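Local structure of DnaJ homolog subfamily C member 3 (Mus musculus, 3IEG) at residues His27-Gly32 / Tyr37-Arg42; Ala73-Gly78 / Lys108-Gln113; Ser175-Ala180 / Ser195-Gln200; Ser296-Met301 / Val306-Asp311. The protein takes part in the unfolded protein response, binding misfolded proteins, stimulating the ATPase of Hsc70 as a co-chaperone and restraining the kinase GCN2. All coordinates share one frame; numbering follows the deposited sequence.

The chain is the tetratricopeptide repeat (TPR) part of a longer protein and is mostly helix. The four interactions follow one another along the chain. Interaction 1 joins TPR 1 to TPR 2, interaction 3 joins TPR 5 to TPR 6, and interaction 4 joins TPR 8 to TPR 9. Interaction 2 ties TPR 3 to the long helix 104-132. Interactions 1 and 2 have centres about 23 Å apart and touch through Tyr41 CD1 and Ala73 CB at 3.9 Å. Interaction 3 lies near the middle of the chain. Interactions 1 and 4 have centres about 70 Å apart, on opposite sides of the chain's centre. Local packing of neighbouring helices is thus repeated along an elongated molecule.

Interaction 1 (His27-Gly32 / Tyr37-Arg42); sequences HAAVDG and YIAYYR
Ala29 meets Ala39 methyl to methyl where TPR 1 passes into TPR 2. Helix 19-32 and helix 37-50 run nearly antiparallel here, with segment axes 8.8 Å apart at an angle of 154°. This is the antiparallel helix pairing of a TPR array, with a four-residue turn between the two helices. Ala29 CB stands 4.3 Å from Ala39 CB. The small side chains let the backbones come close, and Val30 CA lies 5.5 Å from Ala39 CA. Ala29 also touches His6 and Leu7 of helix 2-15.

Val30 comes next and makes the largest share of the contact. Its two methyls have different tasks. CG2, beside the backbone N, sits 3.7 Å from Ala39 CB. It also lies over one face of the Tyr40 ring, 4.2 Å from the centroid and 14° off the ring normal, which makes a CH-pi contact. CG1 points anti to the backbone N (chi1 164°), and this carries it to the far end of the ring, 3.6 Å from Tyr40 CE1. Replacing Val30 by an alanine would probably leave this ring face without its methyl cover and open a gap beside Ala39.

The contact joins the first two repeats, whose hydrophobic groove binds misfolded proteins. Asp59, Lys62 and Val63 of helix 53-66 also touch Tyr40. The phenol end is fixed as well: CG1 of Val30 lies 3.7 Å from Tyr40 OH, and that hydroxyl is hydrogen-bonded to Pro34 O in the turn.

Interaction 2 (Ala73-Gly78 / Lys108-Gln113); sequences ARLQRG and KEAESQ
Glu109 and Leu75 meet where helix 104-132 packs on helix 71-84. The two side chains cross at about a right angle. Leu75 CD2 rests against the acidic side chain, 4.1 Å from Glu109 CB and 3.9 Å from Glu109 OE1. Leu75 CG is anti to its own backbone N (chi1 177°), which sends both methyls across to the other helix. The Glu109 carboxylate is held at both oxygens. OE1 accepts from a water that in turn accepts from Gln76 NE2 at 3.0 Å, so a water bridge runs along the edge of the leucine contact. OE1 also has a hydrogen bond with His79 NE2, and OE2 has one with Gln105 NE2.

Ala110 takes the other leucine methyl. Leu75 CD1 lies 4.3 Å from Ala110 CB and 4.2 Å from Ala110 N. One turn further on, Gln113 reaches back toward helix 71-84. Its NE2 is hydrogen-bonded to His79 ND1, so both ring nitrogens of this histidine are tied to helix 104-132. Helix 71-84 of TPR 3 thus packs on the long helix that follows helix 87-98 and runs on into TPR 4, the side-by-side helix stacking that builds a TPR superhelix.

Interaction 3 (Ser175-Ala180 / Ser195-Gln200); sequences SDLKAA and STLYYQ
Tyr198 OH and Lys178 NZ share one water molecule between two helices. The water lies 2.9 Å from Tyr198 OH and accepts a hydrogen bond from Lys178 NZ at 3.1 Å. The direct gap from Lys178 NZ to Tyr198 OH is 4.5 Å, and the water spans it. The lysine chain runs extended from CG to CE and then bends at its last torsion (chi4 -57°). The bend turns the ammonium group to the water and leaves CE facing the phenol, with Lys178 CE 3.8 Å from Tyr198 OH. The two side chains cross at about a right angle, and they meet near their far ends. A long, weak ion pair also relates Lys178 NZ to Glu210 OE1.

Helix 170-181 of TPR 5 here faces helix 188-201 of TPR 6. This is packing between neighbouring repeats of the TPR array. The nearest backbones are well apart, with Leu177 CA 10.7 Å from Leu197 CA, so long side chains must cover the distance.

Leu177 and Leu197 do this on the apolar side. Each has CG anti to its carbonyl carbon (chi1 -68° and -70°), and each reaches the other through CD1. Leu177 CD1 lies 4.0 Å from Leu197 CD1, methyl to methyl, with the side chains crossing at about a right angle. Leu177 also packs on Ala161 of helix 154-166 and on Lys193. On the other helix, Tyr198 packs on Leu206 and Ser207 of helix 204-217.

Interaction 4 (Ser296-Met301 / Val306-Asp311); sequences SEVLQM and VNALKD
Leu299, Leu309 and Ala308 meet without any aromatic ring or side-chain amide in the contact. The nearest flat group is the peptide carbonyl of Ala308, whose O lies 4.2 Å from Leu299 CD1. The rest is aliphatic. Leu299 grips one methyl of Leu309 with both of its own: Leu309 CD2 lies 3.7 Å from Leu299 CD2 and 3.8 Å from Leu299 CD1. The two leucines cross at about a right angle. Behind the fork, Leu299 CG, turned anti to the carbonyl carbon (chi1 -81°), rests 3.9 Å from Ala308 CB. Val298 CG1 reaches the same alanine methyl at 4.2 Å. Cutting Leu299 back to an alanine would probably open a gap over Ala308 and leave Leu309 CD2 without its partner on this side.

Leu309 also packs on Asp328, Ala331 and Ala332 of helix 322-333, while Val298 touches helix 268-284. The segment axes of helix 288-301 and helix 306-318 approach to 9.4 Å at an angle of 146°. Asn305 OD1 in the turn between them is hydrogen-bonded to Ala308 N. This short-turn antiparallel pairing, made by the last helix of TPR 8 and the first of TPR 9, is characteristic of the TPR fold.

Interaction 1 (His27-Gly32 / Tyr37-Arg42)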
loop_
_atom_site.group_PDB
_atom_site.type_symbol
_atom_site.label_atom_id
_atom_site.label_comp_id
_atom_site.label_asym_id
_atom_site.label_seq_id
_atom_site.Cartn_x
_atom_site.Cartn_y
_atom_site.Cartn_z
ATOM N N HIS A 27 15.875 21.234 25.754
ATOM C CA HIS A 27 15.371 20.198 26.658
ATOM C C HIS A 27 15.750 20.513 28.111
ATOM O O HIS A 27 14.909 20.509 29.004
ATOM C CB HIS A 27 15.929 18.817 26.283
ATOM C CG HIS A 27 15.006 17.991 25.439
ATOM N ND1 HIS A 27 15.403 17.409 24.251
ATOM C CD2 HIS A 27 13.712 17.637 25.615
ATOM C CE1 HIS A 27 14.393 16.737 23.730
ATOM N NE2 HIS A 27 13.352 16.867 24.533
ATOM N N ALA A 28 17.033 20.792 28.317
ATOM C CA ALA A 28 17.589 21.133 29.617
ATOM C C ALA A 28 16.894 22.343 30.193
ATOM O O ALA A 28 16.588 22.373 31.381
ATOM C CB ALA A 28 19.090 21.393 29.497
ATOM N N ALA A 29 16.653 23.340 29.346
ATOM C CA ALA A 29 15.970 24.557 29.760
ATOM C C ALA A 29 14.534 24.252 30.201
ATOM O O ALA A 29 14.095 24.706 31.257
ATOM C CB ALA A 29 15.979 25.578 28.632
ATOM N N VAL A 30 13.812 23.479 29.394
ATOM C CA VAL A 30 12.453 23.087 29.736
ATOM C C VAL A 30 12.409 22.292 31.049
ATOM O O VAL A 30 11.547 22.527 31.889
ATOM C CB VAL A 30 11.797 22.286 28.600
ATOM C CG1 VAL A 30 10.544 21.538 29.103
ATOM C CG2 VAL A 30 11.458 23.203 27.426
ATOM N N ASP A 31 13.343 21.363 31.220
ATOM C CA ASP A 31 13.420 20.559 32.430
ATOM C C ASP A 31 13.729 21.390 33.666
ATOM O O ASP A 31 13.198 21.126 34.753
ATOM C CB ASP A 31 14.469 19.463 32.269
ATOM C CG ASP A 31 13.862 18.133 31.867
ATOM O OD1 ASP A 31 12.608 18.023 31.792
ATOM O OD2 ASP A 31 14.651 17.186 31.640
ATOM N N GLY A 32 14.593 22.390 33.482
ATOM C CA GLY A 32 14.983 23.322 34.534
ATOM C C GLY A 32 13.864 24.259 34.953
ATOM O O GLY A 32 13.859 24.733 36.091
ATOM N N TYR A 37 7.516 29.772 28.869
ATOM C CA TYR A 37 6.928 29.602 27.550
ATOM C C TYR A 37 7.910 29.614 26.373
ATOM O O TYR A 37 7.721 28.846 25.434
ATOM C CB TYR A 37 5.794 30.594 27.322
ATOM C CG TYR A 37 6.257 32.013 27.164
ATOM C CD1 TYR A 37 6.609 32.785 28.274
ATOM C CD2 TYR A 37 6.343 32.592 25.903
ATOM C CE1 TYR A 37 7.043 34.100 28.127
ATOM C CE2 TYR A 37 6.768 33.892 25.748
ATOM C CZ TYR A 37 7.119 34.642 26.859
ATOM O OH TYR A 37 7.543 35.936 26.679
ATOM N N ILE A 38 8.940 30.467 26.404
ATOM C CA ILE A 38 9.908 30.480 25.291
ATOM C C ILE A 38 10.705 29.202 25.194
ATOM O O ILE A 38 11.021 28.771 24.094
ATOM C CB ILE A 38 10.890 31.683 25.255
ATOM C CG1 ILE A 38 10.934 32.393 26.601
ATOM C CG2 ILE A 38 10.534 32.639 24.111
ATOM C CD1 ILE A 38 12.127 32.008 27.422
ATOM N N ALA A 39 11.030 28.602 26.335
ATOM C CA ALA A 39 11.778 27.354 26.330
ATOM C C ALA A 39 11.067 26.344 25.438
ATOM O O ALA A 39 11.691 25.757 24.564
ATOM C CB ALA A 39 11.956 26.819 27.734
ATOM N N TYR A 40 9.754 26.184 25.627
ATOM C CA TYR A 40 8.966 25.290 24.788
ATOM C C TYR A 40 8.932 25.773 23.347
ATOM O O TYR A 40 8.907 24.961 22.417
ATOM C CB TYR A 40 7.535 25.143 25.310
ATOM C CG TYR A 40 7.405 24.352 26.585
ATOM C CD1 TYR A 40 7.453 22.953 26.575
ATOM C CD2 TYR A 40 7.216 24.997 27.805
ATOM C CE1 TYR A 40 7.328 22.221 27.761
ATOM C CE2 TYR A 40 7.096 24.284 28.984
ATOM C CZ TYR A 40 7.149 22.900 28.962
ATOM O OH TYR A 40 7.022 22.203 30.143
ATOM N N TYR A 41 8.922 27.087 23.155
ATOM C CA TYR A 41 8.927 27.619 21.799
ATOM C C TYR A 41 10.260 27.309 21.109
ATOM O O TYR A 41 10.276 26.801 19.996
ATOM C CB TYR A 41 8.610 29.120 21.771
ATOM C CG TYR A 41 8.624 29.715 20.383
ATOM C CD1 TYR A 41 7.653 29.356 19.435
ATOM C CD2 TYR A 41 9.612 30.630 20.005
ATOM C CE1 TYR A 41 7.668 29.888 18.151
ATOM C CE2 TYR A 41 9.633 31.177 18.726
ATOM C CZ TYR A 41 8.658 30.806 17.803
ATOM O OH TYR A 41 8.680 31.347 16.528
ATOM N N ARG A 42 11.369 27.588 21.787
ATOM C CA ARG A 42 12.685 27.321 21.226
ATOM C C ARG A 42 12.836 25.859 20.831
ATOM O O ARG A 42 13.300 25.545 19.713
ATOM C CB ARG A 42 13.787 27.732 22.194
ATOM C CG ARG A 42 13.800 29.217 22.537
ATOM C CD ARG A 42 13.967 30.095 21.310
ATOM N NE ARG A 42 14.102 31.495 21.695
ATOM C CZ ARG A 42 13.802 32.521 20.908
ATOM N NH1 ARG A 42 13.324 32.322 19.683
ATOM N NH2 ARG A 42 13.965 33.752 21.356
#

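Interaction 2 (Ala73-Gly78 / Lys108-Gln113)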
loop_
_atom_site.group_PDB
_atom_site.type_symbol
_atom_site.label_atom_id
_atom_site.label_comp_id
_atom_site.label_asym_id
_atom_site.label_seq_id
_atom_site.Cartn_x
_atom_site.Cartn_y
_atom_site.Cartn_z
ATOM N N ALA A 73 3.902 31.302 17.523
ATOM C CA ALA A 73 3.687 29.893 17.805
ATOM C C ALA A 73 2.357 29.408 17.261
ATOM O O ALA A 73 2.255 28.271 16.788
ATOM C CB ALA A 73 3.776 29.632 19.289
ATOM N N ARG A 74 1.340 30.262 17.334
ATOM C CA ARG A 74 0.027 29.920 16.822
ATOM C C ARG A 74 0.051 29.861 15.299
ATOM O O ARG A 74 -0.552 28.973 14.702
ATOM C CB ARG A 74 -1.040 30.888 17.331
ATOM C CG ARG A 74 -2.439 30.527 16.865
ATOM C CD ARG A 74 -3.522 31.421 17.429
ATOM N NE ARG A 74 -4.118 30.838 18.629
ATOM C CZ ARG A 74 -4.138 31.458 19.794
ATOM N NH1 ARG A 74 -3.616 32.665 19.893
ATOM N NH2 ARG A 74 -4.674 30.890 20.853
ATOM N N LEU A 75 0.771 30.780 14.668
ATOM C CA LEU A 75 0.896 30.713 13.225
ATOM C C LEU A 75 1.478 29.361 12.807
ATOM O O LEU A 75 0.962 28.718 11.891
ATOM C CB LEU A 75 1.730 31.867 12.683
ATOM C CG LEU A 75 1.988 31.837 11.168
ATOM C CD1 LEU A 75 0.703 31.945 10.369
ATOM C CD2 LEU A 75 2.953 32.934 10.759
ATOM N N GLN A 76 2.528 28.919 13.505
ATOM C CA GLN A 76 3.177 27.642 13.198
ATOM C C GLN A 76 2.236 26.447 13.363
ATOM O O GLN A 76 2.200 25.556 12.515
ATOM C CB GLN A 76 4.468 27.448 14.020
ATOM C CG GLN A 76 5.629 28.404 13.678
ATOM C CD GLN A 76 5.921 28.491 12.187
ATOM O OE1 GLN A 76 5.876 27.496 11.470
ATOM N NE2 GLN A 76 6.221 29.688 11.715
ATOM N N ARG A 77 1.464 26.432 14.446
ATOM C CA ARG A 77 0.491 25.357 14.663
ATOM C C ARG A 77 -0.563 25.319 13.564
ATOM O O ARG A 77 -0.937 24.241 13.098
ATOM C CB ARG A 77 -0.175 25.460 16.033
ATOM C CG ARG A 77 -1.051 24.263 16.324
ATOM C CD ARG A 77 -1.598 24.261 17.726
ATOM N NE ARG A 77 -2.594 25.301 17.891
ATOM C CZ ARG A 77 -3.238 25.519 19.020
ATOM N NH1 ARG A 77 -2.987 24.757 20.073
ATOM N NH2 ARG A 77 -4.124 26.494 19.092
ATOM N N GLY A 78 -1.029 26.493 13.155
ATOM C CA GLY A 78 -1.934 26.627 12.022
ATOM C C GLY A 78 -1.416 25.947 10.769
ATOM O O GLY A 78 -2.166 25.264 10.076
ATOM N N LYS A 108 0.395 38.516 6.513
ATOM C CA LYS A 108 0.306 38.037 5.123
ATOM C C LYS A 108 0.237 36.512 5.032
ATOM O O LYS A 108 -0.550 35.975 4.251
ATOM C CB LYS A 108 1.456 38.573 4.240
ATOM C CG LYS A 108 1.314 38.173 2.738
ATOM C CD LYS A 108 2.420 38.719 1.808
ATOM C CE LYS A 108 2.039 40.086 1.192
ATOM N NZ LYS A 108 2.328 41.245 2.111
ATOM N N GLU A 109 1.062 35.832 5.832
ATOM C CA GLU A 109 1.091 34.360 5.905
ATOM C C GLU A 109 -0.275 33.788 6.340
ATOM O O GLU A 109 -0.773 32.843 5.727
ATOM C CB GLU A 109 2.219 33.887 6.840
ATOM C CG GLU A 109 3.005 32.677 6.343
ATOM C CD GLU A 109 4.367 32.482 7.054
ATOM O OE1 GLU A 109 4.606 31.369 7.579
ATOM O OE2 GLU A 109 5.205 33.423 7.075
ATOM N N ALA A 110 -0.887 34.390 7.361
ATOM C CA ALA A 110 -2.183 33.948 7.865
ATOM C C ALA A 110 -3.344 34.210 6.906
ATOM O O ALA A 110 -4.251 33.390 6.808
ATOM C CB ALA A 110 -2.465 34.552 9.220
ATOM N N GLU A 111 -3.323 35.343 6.205
ATOM C CA GLU A 111 -4.349 35.641 5.192
ATOM C C GLU A 111 -4.224 34.679 4.015
ATOM O O GLU A 111 -5.225 34.202 3.468
ATOM C CB GLU A 111 -4.248 37.090 4.692
ATOM C CG GLU A 111 -4.553 38.151 5.745
ATOM C CD GLU A 111 -6.044 38.394 5.981
ATOM O OE1 GLU A 111 -6.380 39.490 6.494
ATOM O OE2 GLU A 111 -6.882 37.509 5.664
ATOM N N SER A 112 -2.981 34.404 3.640
ATOM C CA SER A 112 -2.669 33.471 2.573
ATOM C C SER A 112 -3.160 32.051 2.926
ATOM O O SER A 112 -3.708 31.334 2.072
ATOM C CB SER A 112 -1.167 33.488 2.322
ATOM O OG SER A 112 -0.803 32.529 1.358
ATOM N N GLN A 113 -2.984 31.664 4.190
ATOM C CA GLN A 113 -3.402 30.351 4.646
ATOM C C GLN A 113 -4.922 30.241 4.846
ATOM O O GLN A 113 -5.472 29.143 4.772
ATOM C CB GLN A 113 -2.648 29.957 5.915
ATOM C CG GLN A 113 -1.137 29.722 5.751
ATOM C CD GLN A 113 -0.815 28.481 4.946
ATOM O OE1 GLN A 113 -0.987 28.456 3.729
ATOM N NE2 GLN A 113 -0.329 27.444 5.620
HETATM O O HOH W 1 6.333 30.068 8.751
#

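Interaction 3 (Ser175-Ala180 / Ser195-Gln200)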
loop_
_atom_site.group_PDB
_atom_site.type_symbol
_atom_site.label_atom_id
_atom_site.label_comp_id
_atom_site.label_asym_id
_atom_site.label_seq_id
_atom_site.Cartn_x
_atom_site.Cartn_y
_atom_site.Cartn_z
ATOM N N SER A 175 -1.935 0.994 -1.985
ATOM C CA SER A 175 -0.903 2.012 -1.910
ATOM C C SER A 175 -1.315 3.200 -1.042
ATOM O O SER A 175 -0.535 3.682 -0.226
ATOM C CB SER A 175 -0.536 2.476 -3.312
ATOM O OG SER A 175 0.136 3.709 -3.241
ATOM N N ASP A 176 -2.549 3.658 -1.220
ATOM C CA ASP A 176 -3.084 4.730 -0.395
ATOM C C ASP A 176 -3.216 4.327 1.056
ATOM O O ASP A 176 -2.965 5.133 1.944
ATOM C CB ASP A 176 -4.440 5.180 -0.914
ATOM C CG ASP A 176 -4.337 6.304 -1.932
ATOM O OD1 ASP A 176 -3.239 6.900 -2.102
ATOM O OD2 ASP A 176 -5.376 6.586 -2.564
ATOM N N LEU A 177 -3.605 3.077 1.294
ATOM C CA LEU A 177 -3.732 2.561 2.651
ATOM C C LEU A 177 -2.382 2.397 3.330
ATOM O O LEU A 177 -2.266 2.627 4.533
ATOM C CB LEU A 177 -4.510 1.255 2.667
ATOM C CG LEU A 177 -5.986 1.385 2.304
ATOM C CD1 LEU A 177 -6.513 0.025 1.879
ATOM C CD2 LEU A 177 -6.796 1.960 3.445
ATOM N N LYS A 178 -1.364 2.021 2.561
ATOM C CA LYS A 178 -0.013 1.928 3.093
ATOM C C LYS A 178 0.486 3.310 3.475
ATOM O O LYS A 178 0.998 3.501 4.583
ATOM C CB LYS A 178 0.949 1.263 2.105
ATOM C CG LYS A 178 0.870 -0.247 2.065
ATOM C CD LYS A 178 2.012 -0.821 1.223
ATOM C CE LYS A 178 2.100 -2.337 1.341
ATOM N NZ LYS A 178 2.260 -2.781 2.764
ATOM N N ALA A 179 0.315 4.279 2.573
ATOM C CA ALA A 179 0.688 5.664 2.873
ATOM C C ALA A 179 -0.008 6.144 4.149
ATOM O O ALA A 179 0.644 6.664 5.050
ATOM C CB ALA A 179 0.383 6.573 1.707
ATOM N N ALA A 180 -1.317 5.915 4.234
ATOM C CA ALA A 180 -2.129 6.293 5.391
ATOM C C ALA A 180 -1.649 5.686 6.700
ATOM O O ALA A 180 -1.776 6.310 7.758
ATOM C CB ALA A 180 -3.585 5.907 5.161
ATOM N N SER A 195 -4.754 -6.600 3.570
ATOM C CA SER A 195 -4.581 -8.057 3.597
ATOM C C SER A 195 -5.689 -8.723 2.814
ATOM O O SER A 195 -5.462 -9.664 2.052
ATOM C CB SER A 195 -4.581 -8.576 5.031
ATOM O OG SER A 195 -4.767 -9.975 5.059
ATOM N N THR A 196 -6.891 -8.206 3.023
ATOM C CA THR A 196 -8.081 -8.584 2.276
ATOM C C THR A 196 -7.914 -8.335 0.777
ATOM O O THR A 196 -8.283 -9.166 -0.040
ATOM C CB THR A 196 -9.309 -7.846 2.879
ATOM O OG1 THR A 196 -9.904 -8.694 3.865
ATOM C CG2 THR A 196 -10.363 -7.457 1.837
ATOM N N LEU A 197 -7.348 -7.192 0.419
ATOM C CA LEU A 197 -7.268 -6.822 -0.984
ATOM C C LEU A 197 -6.255 -7.715 -1.702
ATOM O O LEU A 197 -6.487 -8.158 -2.839
ATOM C CB LEU A 197 -6.946 -5.332 -1.145
ATOM C CG LEU A 197 -8.026 -4.316 -0.769
ATOM C CD1 LEU A 197 -7.447 -2.904 -0.754
ATOM C CD2 LEU A 197 -9.226 -4.394 -1.698
ATOM N N TYR A 198 -5.145 -7.991 -1.026
ATOM C CA TYR A 198 -4.188 -8.956 -1.524
ATOM C C TYR A 198 -4.862 -10.315 -1.734
ATOM O O TYR A 198 -4.636 -10.977 -2.754
ATOM C CB TYR A 198 -3.028 -9.114 -0.551
ATOM C CG TYR A 198 -1.932 -8.084 -0.649
ATOM C CD1 TYR A 198 -1.382 -7.533 0.503
ATOM C CD2 TYR A 198 -1.422 -7.669 -1.891
ATOM C CE1 TYR A 198 -0.358 -6.598 0.429
ATOM C CE2 TYR A 198 -0.398 -6.717 -1.971
ATOM C CZ TYR A 198 0.120 -6.191 -0.804
ATOM O OH TYR A 198 1.135 -5.269 -0.845
ATOM N N TYR A 199 -5.686 -10.720 -0.767
ATOM C CA TYR A 199 -6.372 -12.003 -0.831
ATOM C C TYR A 199 -7.184 -12.084 -2.107
ATOM O O TYR A 199 -6.951 -12.975 -2.921
ATOM C CB TYR A 199 -7.253 -12.230 0.396
ATOM C CG TYR A 199 -7.804 -13.639 0.531
ATOM C CD1 TYR A 199 -7.049 -14.653 1.132
ATOM C CD2 TYR A 199 -9.083 -13.957 0.082
ATOM C CE1 TYR A 199 -7.553 -15.944 1.280
ATOM C CE2 TYR A 199 -9.599 -15.240 0.220
ATOM C CZ TYR A 199 -8.831 -16.231 0.821
ATOM O OH TYR A 199 -9.341 -17.505 0.955
ATOM N N GLN A 200 -8.108 -11.138 -2.289
ATOM C CA GLN A 200 -8.929 -11.070 -3.492
ATOM C C GLN A 200 -8.060 -11.041 -4.742
ATOM O O GLN A 200 -8.449 -11.566 -5.780
ATOM C CB GLN A 200 -9.851 -9.848 -3.466
ATOM C CG GLN A 200 -11.188 -10.061 -2.744
ATOM C CD GLN A 200 -11.980 -8.749 -2.518
ATOM O OE1 GLN A 200 -11.396 -7.658 -2.342
ATOM N NE2 GLN A 200 -13.314 -8.857 -2.522
HETATM O O HOH W 2 2.560 -5.709 1.679
#

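Interaction 4 (Ser296-Met301 / Val306-Asp311)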
loop_
_atom_site.group_PDB
_atom_site.type_symbol
_atom_site.label_atom_id
_atom_site.label_comp_id
_atom_site.label_asym_id
_atom_site.label_seq_id
_atom_site.Cartn_x
_atom_site.Cartn_y
_atom_site.Cartn_z
ATOM N N SER A 296 -6.583 -26.705 -21.955
ATOM C CA SER A 296 -7.541 -26.002 -22.813
ATOM C C SER A 296 -8.497 -25.134 -22.007
ATOM O O SER A 296 -8.753 -23.992 -22.374
ATOM C CB SER A 296 -8.331 -26.981 -23.666
ATOM O OG SER A 296 -7.479 -27.618 -24.591
ATOM N N GLU A 297 -9.021 -25.674 -20.909
ATOM C CA GLU A 297 -9.902 -24.903 -20.031
ATOM C C GLU A 297 -9.222 -23.630 -19.576
ATOM O O GLU A 297 -9.759 -22.547 -19.761
ATOM C CB GLU A 297 -10.318 -25.709 -18.810
ATOM C CG GLU A 297 -11.187 -26.893 -19.116
ATOM C CD GLU A 297 -11.534 -27.651 -17.868
ATOM O OE1 GLU A 297 -11.539 -27.018 -16.783
ATOM O OE2 GLU A 297 -11.796 -28.874 -17.971
ATOM N N VAL A 298 -8.034 -23.767 -18.993
ATOM C CA VAL A 298 -7.242 -22.617 -18.572
ATOM C C VAL A 298 -7.120 -21.635 -19.737
ATOM O O VAL A 298 -7.340 -20.438 -19.562
ATOM C CB VAL A 298 -5.842 -23.038 -18.029
ATOM C CG1 VAL A 298 -5.048 -21.832 -17.562
ATOM C CG2 VAL A 298 -5.988 -24.003 -16.878
ATOM N N LEU A 299 -6.815 -22.155 -20.925
ATOM C CA LEU A 299 -6.614 -21.326 -22.110
ATOM C C LEU A 299 -7.892 -20.682 -22.635
ATOM O O LEU A 299 -7.845 -19.623 -23.258
ATOM C CB LEU A 299 -5.914 -22.116 -23.212
ATOM C CG LEU A 299 -4.402 -22.217 -23.040
ATOM C CD1 LEU A 299 -3.843 -23.360 -23.856
ATOM C CD2 LEU A 299 -3.728 -20.915 -23.415
ATOM N N GLN A 300 -9.029 -21.318 -22.382
ATOM C CA GLN A 300 -10.314 -20.707 -22.676
ATOM C C GLN A 300 -10.410 -19.381 -21.937
ATOM O O GLN A 300 -10.822 -18.376 -22.512
ATOM C CB GLN A 300 -11.469 -21.620 -22.256
ATOM C CG GLN A 300 -11.861 -22.686 -23.285
ATOM C CD GLN A 300 -12.708 -22.138 -24.432
ATOM O OE1 GLN A 300 -13.293 -21.052 -24.335
ATOM N NE2 GLN A 300 -12.776 -22.895 -25.525
HETATM N N MSE A 301 -10.004 -19.386 -20.669
HETATM C CA MSE A 301 -10.047 -18.186 -19.842
HETATM C C MSE A 301 -8.844 -17.281 -20.051
HETATM O O MSE A 301 -8.968 -16.066 -19.964
HETATM C CB MSE A 301 -10.170 -18.553 -18.370
HETATM C CG MSE A 301 -11.418 -19.350 -18.052
HETATM SE SE MSE A 301 -11.338 -20.125 -16.258
HETATM C CE MSE A 301 -12.630 -21.614 -16.497
ATOM N N VAL A 306 1.297 -18.455 -21.102
ATOM C CA VAL A 306 2.482 -19.102 -21.666
ATOM C C VAL A 306 2.708 -20.519 -21.102
ATOM O O VAL A 306 2.947 -21.459 -21.870
ATOM C CB VAL A 306 3.748 -18.211 -21.505
ATOM C CG1 VAL A 306 4.982 -18.876 -22.109
ATOM C CG2 VAL A 306 3.524 -16.852 -22.150
ATOM N N ASN A 307 2.619 -20.664 -19.776
ATOM C CA ASN A 307 2.801 -21.963 -19.102
ATOM C C ASN A 307 1.843 -23.041 -19.612
ATOM O O ASN A 307 2.248 -24.181 -19.865
ATOM C CB ASN A 307 2.643 -21.825 -17.583
ATOM C CG ASN A 307 3.737 -20.987 -16.944
ATOM O OD1 ASN A 307 4.873 -20.952 -17.414
ATOM N ND2 ASN A 307 3.396 -20.317 -15.848
ATOM N N ALA A 308 0.578 -22.658 -19.762
ATOM C CA ALA A 308 -0.480 -23.544 -20.258
ATOM C C ALA A 308 -0.234 -23.937 -21.710
ATOM O O ALA A 308 -0.474 -25.086 -22.095
ATOM C CB ALA A 308 -1.857 -22.885 -20.101
ATOM N N LEU A 309 0.245 -22.984 -22.506
ATOM C CA LEU A 309 0.599 -23.254 -23.893
ATOM C C LEU A 309 1.728 -24.277 -23.995
ATOM O O LEU A 309 1.612 -25.260 -24.732
ATOM C CB LEU A 309 0.966 -21.963 -24.624
ATOM C CG LEU A 309 -0.239 -21.073 -24.938
ATOM C CD1 LEU A 309 0.197 -19.674 -25.345
ATOM C CD2 LEU A 309 -1.136 -21.715 -26.002
ATOM N N LYS A 310 2.803 -24.048 -23.242
ATOM C CA LYS A 310 3.964 -24.938 -23.237
ATOM C C LYS A 310 3.590 -26.334 -22.765
ATOM O O LYS A 310 4.028 -27.332 -23.346
ATOM C CB LYS A 310 5.078 -24.381 -22.341
ATOM C CG LYS A 310 5.869 -23.206 -22.934
ATOM C CD LYS A 310 6.594 -22.380 -21.858
ATOM C CE LYS A 310 7.665 -23.190 -21.133
ATOM N NZ LYS A 310 8.299 -22.376 -20.065
ATOM N N ASP A 311 2.777 -26.398 -21.711
ATOM C CA ASP A 311 2.399 -27.677 -21.128
ATOM C C ASP A 311 1.436 -28.452 -22.027
ATOM O O ASP A 311 1.567 -29.680 -22.157
ATOM C CB ASP A 311 1.867 -27.508 -19.700
ATOM C CG ASP A 311 2.962 -27.143 -18.713
ATOM O OD1 ASP A 311 4.133 -27.422 -19.002
ATOM O OD2 ASP A 311 2.665 -26.572 -17.649
#